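Local coordinates for SH2 domain-containing protein 3C (Homo sapiens, PDB 3T6G) that acts as an adapter in cell adhesion and migration signalling, its closed C-terminal Ras-GEF domain unable to perform canonical nucleotide exchange but able to bind BCAR1, at residues M142-M145 with F146-A149; A50-L53 with A54-T58; G69-K72 with E73-T76. The protein carries 2 engineered substitutions. One frame throughout, in Å; residues are numbered along the deposited sequence. Where two conformers were deposited one is given.

Contact 1: residues M142-M145 with F146-A149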
ATOM      1  N   MET A 142       5.884  15.376  -8.030  1.00 57.94           N
ATOM      2  CA  MET A 142       5.903  14.959  -6.633  1.00 52.60           C
ATOM      3  C   MET A 142       6.564  13.608  -6.339  1.00 61.80           C
ATOM      4  O   MET A 142       6.877  13.324  -5.185  1.00 68.55           O
ATOM      5  CB  MET A 142       4.474  14.927  -6.087  1.00 47.27           C
ATOM      6  CG  MET A 142       3.803  16.284  -6.032  1.00 51.56           C
ATOM      7  SD  MET A 142       5.018  17.584  -5.803  1.00 66.92           S
ATOM      8  CE  MET A 142       5.185  17.506  -4.030  1.00 45.48           C
ATOM      9  N   GLY A 143       6.746  12.767  -7.359  1.00 64.54           N
ATOM     10  CA  GLY A 143       7.217  11.399  -7.149  1.00 55.46           C
ATOM     11  C   GLY A 143       6.467  10.707  -6.013  1.00 54.27           C
ATOM     12  O   GLY A 143       7.072  10.100  -5.140  1.00 52.85           O
ATOM     13  N   ASN A 144       5.145  10.845  -6.014  1.00 50.80           N
ATOM     14  CA  ASN A 144       4.280  10.263  -5.002  1.00 52.04           C
ATOM     15  C   ASN A 144       3.444   9.142  -5.626  1.00 59.98           C
ATOM     16  O   ASN A 144       2.353   9.405  -6.138  1.00 62.07           O
ATOM     17  CB  ASN A 144       3.371  11.357  -4.386  1.00 33.47           C
ATOM     18  CG  ASN A 144       2.352  10.784  -3.439  1.00 43.87           C
ATOM     19  OD1 ASN A 144       2.400   9.587  -3.135  1.00 45.43           O
ATOM     20  ND2 ASN A 144       1.411  11.612  -2.971  1.00 36.46           N
ATOM     21  N   MET A 145       3.959   7.903  -5.600  1.00 60.77           N
ATOM     22  CA  MET A 145       3.286   6.762  -6.239  1.00 56.08           C
ATOM     23  C   MET A 145       1.977   6.413  -5.552  1.00 55.60           C
ATOM     24  O   MET A 145       1.089   5.817  -6.149  1.00 57.51           O
ATOM     25  CB  MET A 145       4.161   5.507  -6.246  1.00 49.92           C
ATOM     26  CG  MET A 145       5.489   5.596  -6.968  1.00 48.03           C
ATOM     27  SD  MET A 145       5.366   6.244  -8.656  1.00 63.89           S
ATOM     28  CE  MET A 145       5.066   7.981  -8.335  1.00 93.53           C
ATOM     29  N   PHE A 146       1.863   6.758  -4.282  1.00 51.66           N
ATOM     30  CA  PHE A 146       0.669   6.397  -3.522  1.00 51.45           C
ATOM     31  C   PHE A 146      -0.573   7.080  -4.112  1.00 62.10           C
ATOM     32  O   PHE A 146      -1.454   6.414  -4.653  1.00 70.63           O
ATOM     33  CB  PHE A 146       0.864   6.724  -2.031  1.00 41.53           C
ATOM     34  CG  PHE A 146      -0.384   6.528  -1.181  1.00 45.21           C
ATOM     35  CD1 PHE A 146      -0.718   5.297  -0.684  1.00 45.69           C
ATOM     36  CD2 PHE A 146      -1.199   7.586  -0.877  1.00 47.55           C
ATOM     37  CE1 PHE A 146      -1.838   5.128   0.088  1.00 49.76           C
ATOM     38  CE2 PHE A 146      -2.320   7.415  -0.101  1.00 52.57           C
ATOM     39  CZ  PHE A 146      -2.645   6.193   0.375  1.00 51.49           C
ATOM     40  N   SER A 147      -0.634   8.407  -4.032  1.00 60.37           N
ATOM     41  CA  SER A 147      -1.780   9.148  -4.582  1.00 54.79           C
ATOM     42  C   SER A 147      -1.872   9.152  -6.114  1.00 50.82           C
ATOM     43  O   SER A 147      -2.964   9.203  -6.674  1.00 51.66           O
ATOM     44  CB  SER A 147      -1.870  10.563  -4.003  1.00 47.41           C
ATOM     45  OG  SER A 147      -2.580  10.509  -2.762  1.00 52.69           O
ATOM     46  N   PHE A 148      -0.732   9.086  -6.785  1.00 46.18           N
ATOM     47  CA  PHE A 148      -0.732   8.808  -8.208  1.00 53.34           C
ATOM     48  C   PHE A 148      -1.657   7.627  -8.524  1.00 62.85           C
ATOM     49  O   PHE A 148      -2.518   7.721  -9.386  1.00 59.90           O
ATOM     50  CB  PHE A 148       0.675   8.497  -8.681  1.00 48.91           C
ATOM     51  CG  PHE A 148       0.718   7.870 -10.045  1.00 59.39           C
ATOM     52  CD1 PHE A 148       0.303   8.587 -11.163  1.00 57.38           C
ATOM     53  CD2 PHE A 148       1.185   6.561 -10.217  1.00 62.10           C
ATOM     54  CE1 PHE A 148       0.336   8.017 -12.427  1.00 55.88           C
ATOM     55  CE2 PHE A 148       1.230   5.968 -11.492  1.00 62.67           C
ATOM     56  CZ  PHE A 148       0.796   6.700 -12.601  1.00 59.70           C
ATOM     57  N   ALA A 149      -1.496   6.523  -7.800  1.00 63.86           N
ATOM     58  CA  ALA A 149      -2.270   5.310  -8.074  1.00 56.87           C
ATOM     59  C   ALA A 149      -3.683   5.434  -7.542  1.00 58.66           C
ATOM     60  O   ALA A 149      -4.607   4.817  -8.063  1.00 58.46           O
ATOM     61  CB  ALA A 149      -1.584   4.074  -7.468  1.00 53.37           C
TER
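Asn144 O accepts the amide N of Phe148 at 3.2 Å and, one residue on, Met145 O takes Ala149 N at 3.1 Å, the backbone bonds with which the chain winds into helix 145-155 after turning through Gly143, whose phi is positive. Asn144 is the N-cap. With CG anti to the backbone N (chi1 174°), its amide folds forward over the first turn and brings OD1 to two backbone N-H groups at once. Both bonds are weak: OD1 lies 3.1 Å from Phe146 N but at a bent N-H...O angle of 124°, and 3.4 Å from Ser147 N in a straighter approach. These are amides that the first turn of a helix cannot satisfy from its own carbonyls, and a buried asparagine serves them here, inside the all-helical Ras-GEF domain, where helix 121-140 gives way to helix 145-155. The other arm of the amide, ND2, passes Ser147 CB at 3.6 Å. ND2 and Ser147 OG both hydrogen-bond to OD2 of Asp61 on helix 50-64, so a single carboxylate oxygen grips the cap and the first turn together; with the two N-H groups at OD1, this is consistent with the amide being the right way round. Met145 folds back through bends at chi2 and chi3, and its SD stands 5.4 Å from the centroid of the Phe148 ring, a Met-aromatic contact approached obliquely, 49° off the ring normal. The methyl CE of Met145 lies 4.4 Å from Phe148 CB, while Met145 O sits at the edge of the same ring. Leu189 of helix 175-193 packs against Phe148, and Phe206 stacks on the ring of Phe146.

Contact 2: residues A50-L53 with A54-T58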
ATOM      1  N   ALA A  50      -3.455  21.823 -10.893  1.00 66.82           N
ATOM      2  CA  ALA A  50      -3.168  20.433 -10.545  1.00 60.76           C
ATOM      3  C   ALA A  50      -1.905  20.286  -9.708  1.00 62.24           C
ATOM      4  O   ALA A  50      -1.838  19.419  -8.845  1.00 67.07           O
ATOM      5  CB  ALA A  50      -3.044  19.602 -11.786  1.00 57.71           C
ATOM      6  N   ARG A  51      -0.909  21.126  -9.965  1.00 56.60           N
ATOM      7  CA  ARG A  51       0.360  21.036  -9.261  1.00 61.22           C
ATOM      8  C   ARG A  51       0.223  21.320  -7.760  1.00 65.66           C
ATOM      9  O   ARG A  51       0.712  20.546  -6.941  1.00 74.15           O
ATOM     10  CB  ARG A  51       1.426  21.924  -9.894  1.00 59.59           C
ATOM     11  CG  ARG A  51       2.752  21.876  -9.154  1.00 68.44           C
ATOM     12  CD  ARG A  51       3.913  22.322 -10.033  1.00 76.67           C
ATOM     13  NE  ARG A  51       4.047  21.502 -11.236  1.00 85.40           N
ATOM     14  CZ  ARG A  51       4.712  21.875 -12.329  1.00 99.45           C
ATOM     15  NH1 ARG A  51       5.305  23.061 -12.379  1.00104.17           N
ATOM     16  NH2 ARG A  51       4.780  21.069 -13.380  1.00103.31           N
ATOM     17  N   THR A  52      -0.471  22.390  -7.390  1.00 60.06           N
ATOM     18  CA  THR A  52      -0.678  22.657  -5.975  1.00 61.85           C
ATOM     19  C   THR A  52      -1.652  21.633  -5.340  1.00 60.52           C
ATOM     20  O   THR A  52      -1.563  21.327  -4.166  1.00 68.34           O
ATOM     21  CB  THR A  52      -1.031  24.168  -5.687  1.00 62.99           C
ATOM     22  OG1 THR A  52      -2.436  24.345  -5.468  1.00 65.93           O
ATOM     23  CG2 THR A  52      -0.586  25.036  -6.835  1.00 47.25           C
ATOM     24  N   LEU A  53      -2.575  21.097  -6.119  1.00 56.82           N
ATOM     25  CA  LEU A  53      -3.381  20.003  -5.628  1.00 57.71           C
ATOM     26  C   LEU A  53      -2.428  18.882  -5.221  1.00 65.52           C
ATOM     27  O   LEU A  53      -2.580  18.274  -4.169  1.00 64.04           O
ATOM     28  CB  LEU A  53      -4.318  19.494  -6.722  1.00 51.97           C
ATOM     29  CG  LEU A  53      -5.646  20.230  -6.796  1.00 57.03           C
ATOM     30  CD1 LEU A  53      -6.690  19.284  -7.320  1.00 55.72           C
ATOM     31  CD2 LEU A  53      -6.053  20.807  -5.418  1.00 53.97           C
ATOM     32  N   ALA A  54      -1.428  18.645  -6.066  1.00 61.79           N
ATOM     33  CA  ALA A  54      -0.502  17.535  -5.894  1.00 60.06           C
ATOM     34  C   ALA A  54       0.362  17.758  -4.675  1.00 63.72           C
ATOM     35  O   ALA A  54       0.561  16.845  -3.880  1.00 58.07           O
ATOM     36  CB  ALA A  54       0.372  17.365  -7.131  1.00 52.16           C
ATOM     37  N   ARG A  55       0.881  18.971  -4.535  1.00 62.23           N
ATOM     38  CA  ARG A  55       1.719  19.284  -3.398  1.00 55.44           C
ATOM     39  C   ARG A  55       0.934  19.064  -2.119  1.00 57.43           C
ATOM     40  O   ARG A  55       1.451  18.519  -1.143  1.00 53.44           O
ATOM     41  CB  ARG A  55       2.223  20.712  -3.471  1.00 50.23           C
ATOM     42  CG  ARG A  55       3.509  20.871  -4.245  1.00 63.93           C
ATOM     43  CD  ARG A  55       4.087  22.275  -4.035  1.00 84.23           C
ATOM     44  NE  ARG A  55       4.853  22.734  -5.190  1.00 92.94           N
ATOM     45  CZ  ARG A  55       4.394  23.573  -6.112  1.00104.83           C
ATOM     46  NH1 ARG A  55       3.167  24.070  -6.010  1.00114.10           N
ATOM     47  NH2 ARG A  55       5.167  23.928  -7.131  1.00109.51           N
ATOM     48  N   HIS A  56      -0.327  19.467  -2.121  1.00 55.00           N
ATOM     49  CA  HIS A  56      -1.124  19.320  -0.917  1.00 53.69           C
ATOM     50  C   HIS A  56      -1.348  17.871  -0.465  1.00 67.66           C
ATOM     51  O   HIS A  56      -1.190  17.587   0.720  1.00 64.36           O
ATOM     52  CB  HIS A  56      -2.432  20.077  -1.045  1.00 42.76           C
ATOM     53  CG  HIS A  56      -2.276  21.549  -0.815  1.00 56.43           C
ATOM     54  ND1 HIS A  56      -1.473  22.339  -1.610  1.00 53.16           N
ATOM     55  CD2 HIS A  56      -2.760  22.358   0.156  1.00 57.92           C
ATOM     56  CE1 HIS A  56      -1.490  23.573  -1.154  1.00 51.59           C
ATOM     57  NE2 HIS A  56      -2.270  23.617  -0.085  1.00 57.20           N
ATOM     58  N   VAL A  57      -1.706  16.966  -1.394  1.00 66.81           N
ATOM     59  CA  VAL A  57      -1.999  15.582  -1.022  1.00 57.78           C
ATOM     60  C   VAL A  57      -0.757  14.857  -0.608  1.00 52.54           C
ATOM     61  O   VAL A  57      -0.831  13.965   0.216  1.00 47.87           O
ATOM     62  CB  VAL A  57      -2.501  14.699  -2.172  1.00 58.07           C
ATOM     63  CG1 VAL A  57      -3.830  14.059  -1.809  1.00 56.61           C
ATOM     64  CG2 VAL A  57      -2.513  15.446  -3.455  1.00 63.32           C
ATOM     65  N   THR A  58       0.350  15.167  -1.277  1.00 46.85           N
ATOM     66  CA  THR A  58       1.607  14.536  -1.001  1.00 54.02           C
ATOM     67  C   THR A  58       1.968  14.812   0.446  1.00 67.29           C
ATOM     68  O   THR A  58       2.435  13.911   1.143  1.00 56.61           O
ATOM     69  CB  THR A  58       2.703  15.087  -1.883  1.00 55.37           C
ATOM     70  OG1 THR A  58       2.462  14.681  -3.227  1.00 57.22           O
ATOM     71  CG2 THR A  58       4.048  14.535  -1.441  1.00 56.77           C
TER
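Thr52 O is gripped twice by His56: by the backbone N at 3.0 Å and by the ring ND1 at 2.8 Å. The donors come from opposite faces of the carbonyl plane, and the oxygen lies near the ring edge, though 29° out of the ring plane. His56 CG lies anti to the carbonyl carbon (chi1 -79°), which brings ND1 back to that oxygen. NE2 accepts from the backbone N of Arg270, consistent with a proton on ND1, and the two ring bonds probably restrain the imidazole. One residue earlier, Arg51 and Arg55 meet through carbon rather than charge. Arg51 CG lies over one face of the Arg55 guanidinium, offset toward its rim and 3.9 Å from CZ, while Thr52 CG2 is at the guanidinium edge, 4.0 Å from Arg55 NH1. The guanidinium planes stand 80° apart. Arg51 NE makes a salt bridge to Glu137 of helix 121-140, and Phe267 meets the His56 ring edge-to-face. Thr58 repeats the double grip, OG1 and N both reaching Ala54 O. The i to i+4 bonding is that of an alpha helix, here helix 50-64, whose Ala54 methyl packs against helix 121-140 in the all-helical Ras-GEF domain.

Contact 3: residues G69-K72 with E73-T76; sequences GVTK and EMQT
A capping box starts helix 72-78 at the surface of the Ras-GEF domain, with Thr71 as N-cap and Met74 three residues on. The hydroxyl OG1 of Thr71 accepts Met74 N at 2.9 Å with an N-H...O angle of 145°; a chi1 of 62°, which sets OG1 between the backbone N and the carbonyl carbon, tips the hydroxyl toward that amide. The return half of the box is a weak bond from Thr71 N to Met74 SD at 3.3 Å. Sulfur replaces the usual carboxylate or amide oxygen, and since Met74 was modelled in two conformers this half is less certain. Behind the cap, Thr71 O takes Gln75 N at 3.1 Å, the first regular turn of the helix.

Gln75 meets two side chains of 69-72. Its CG rests on the Val70 methyl CG1 at 3.7 Å, the two side chains crossing at about a right angle. Lys72 lies alongside Gln75, pointing the same way, and curls through bends at chi2 and chi4 until NZ donates to Gln75 OE1 at 2.8 Å, well off the line of the C=O bond, at a C=O...N angle of 107°. On the other arm, NE2 makes a weak bond to Arg81 O. With an alanine here, the Lys72 ammonium would probably lose its acceptor and swing away into solvent, and Val70 CG1 would lose its contact with the Gln75 chain. Lys72 O is in turn gripped twice by Thr76: by N at 3.0 Å, and by OG1 from the opposite face of its carbonyl plane at 3.2 Å.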
ATOM      1  N   GLY A  69       6.864  14.389   9.599  1.00 56.89           N
ATOM      2  CA  GLY A  69       6.253  14.669  10.891  1.00 52.22           C
ATOM      3  C   GLY A  69       6.512  13.567  11.912  1.00 58.99           C
ATOM      4  O   GLY A  69       5.703  13.355  12.823  1.00 65.00           O
ATOM      5  N   VAL A  70       7.631  12.857  11.765  1.00 54.22           N
ATOM      6  CA  VAL A  70       7.944  11.755  12.692  1.00 61.09           C
ATOM      7  C   VAL A  70       8.877  12.171  13.822  1.00 60.60           C
ATOM      8  O   VAL A  70      10.061  12.392  13.599  1.00 62.81           O
ATOM      9  CB  VAL A  70       8.618  10.564  11.976  1.00 59.20           C
ATOM     10  CG1 VAL A  70       8.837   9.454  12.946  1.00 63.40           C
ATOM     11  CG2 VAL A  70       7.774  10.081  10.791  1.00 58.46           C
ATOM     12  N   THR A  71       8.358  12.253  15.041  1.00 59.99           N
ATOM     13  CA  THR A  71       9.208  12.520  16.209  1.00 58.89           C
ATOM     14  C   THR A  71      10.022  11.296  16.665  1.00 61.62           C
ATOM     15  O   THR A  71       9.758  10.167  16.254  1.00 67.27           O
ATOM     16  CB  THR A  71       8.362  12.972  17.383  1.00 57.04           C
ATOM     17  OG1 THR A  71       7.463  11.910  17.726  1.00 60.66           O
ATOM     18  CG2 THR A  71       7.560  14.241  17.022  1.00 39.64           C
ATOM     19  N   LYS A  72      11.015  11.509  17.520  1.00 67.25           N
ATOM     20  CA  LYS A  72      11.747  10.370  18.083  1.00 64.66           C
ATOM     21  C   LYS A  72      10.847   9.590  19.018  1.00 65.42           C
ATOM     22  O   LYS A  72      10.975   8.374  19.145  1.00 70.43           O
ATOM     23  CB  LYS A  72      13.041  10.788  18.783  1.00 67.08           C
ATOM     24  CG  LYS A  72      14.156  11.124  17.794  1.00 93.70           C
ATOM     25  CD  LYS A  72      13.672  12.124  16.718  1.00111.20           C
ATOM     26  CE  LYS A  72      14.616  12.215  15.510  1.00115.58           C
ATOM     27  NZ  LYS A  72      14.480  11.065  14.566  1.00111.85           N
ATOM     28  N   GLU A  73       9.914  10.274  19.661  1.00 59.62           N
ATOM     29  CA  GLU A  73       8.992   9.551  20.507  1.00 63.00           C
ATOM     30  C   GLU A  73       8.063   8.664  19.679  1.00 66.00           C
ATOM     31  O   GLU A  73       7.657   7.604  20.147  1.00 63.91           O
ATOM     32  CB  GLU A  73       8.225  10.474  21.435  1.00 63.07           C
ATOM     33  CG  GLU A  73       9.119  11.176  22.443  1.00 67.34           C
ATOM     34  CD  GLU A  73       9.745  12.463  21.906  1.00 69.47           C
ATOM     35  OE1 GLU A  73       9.471  12.873  20.755  1.00 73.85           O
ATOM     36  OE2 GLU A  73      10.517  13.085  22.644  1.00 71.55           O
ATOM     37  N   MET A  74       7.733   9.082  18.455  1.00 60.87           N
ATOM     38  CA  MET A  74       6.940   8.245  17.558  0.53 55.69           C
ATOM     39  C   MET A  74       7.756   7.007  17.173  1.00 60.13           C
ATOM     40  O   MET A  74       7.242   5.887  17.169  1.00 61.37           O
ATOM     41  CB  MET A  74       6.506   9.022  16.305  0.53 54.11           C
ATOM     42  CG  MET A  74       5.455  10.123  16.545  0.53 59.29           C
ATOM     43  SD  MET A  74       5.253  11.276  15.158  0.53 56.00           S
ATOM     44  CE  MET A  74       4.839  10.128  13.820  0.53 45.97           C
ATOM     45  N   GLN A  75       9.030   7.227  16.862  1.00 55.87           N
ATOM     46  CA  GLN A  75       9.950   6.165  16.482  1.00 49.77           C
ATOM     47  C   GLN A  75      10.128   5.091  17.567  1.00 62.74           C
ATOM     48  O   GLN A  75      10.274   3.894  17.290  1.00 59.58           O
ATOM     49  CB  GLN A  75      11.307   6.781  16.125  1.00 50.42           C
ATOM     50  CG  GLN A  75      11.334   7.379  14.704  1.00 57.17           C
ATOM     51  CD  GLN A  75      12.521   8.300  14.463  1.00 66.69           C
ATOM     52  OE1 GLN A  75      13.217   8.691  15.401  1.00 76.76           O
ATOM     53  NE2 GLN A  75      12.750   8.662  13.201  1.00 67.11           N
ATOM     54  N   THR A  76      10.135   5.525  18.811  1.00 65.36           N
ATOM     55  CA  THR A  76      10.386   4.617  19.903  1.00 64.46           C
ATOM     56  C   THR A  76       9.179   3.710  20.036  1.00 69.77           C
ATOM     57  O   THR A  76       9.318   2.515  20.281  1.00 77.06           O
ATOM     58  CB  THR A  76      10.648   5.397  21.224  1.00 58.46           C
ATOM     59  OG1 THR A  76      11.925   6.038  21.143  1.00 58.42           O
ATOM     60  CG2 THR A  76      10.625   4.469  22.411  1.00 51.54           C
TER

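How the contacts relate
Contacts 1 and 2 lie 10 Å apart, centre to centre, and touch directly in the interior of the domain. Asn144 ND2 comes within 3.3 Å of Thr58 OG1, a probable hydrogen bond joining the cap of helix 145-155 to helix 50-64. Beside it Met142 packs along that helix, CG 3.8 Å from Ala54 CB and CE 3.8 Å from Arg55 CG. Contact 3 stands apart on the surface: its nearest atoms are about 10 Å from those of contact 2 and about 14 Å from those of contact 1. Its link to them is through the chain, since helix 72-78 follows helix 50-64. Contacts 1 and 3 both cap a helix start, one buried, one at the surface.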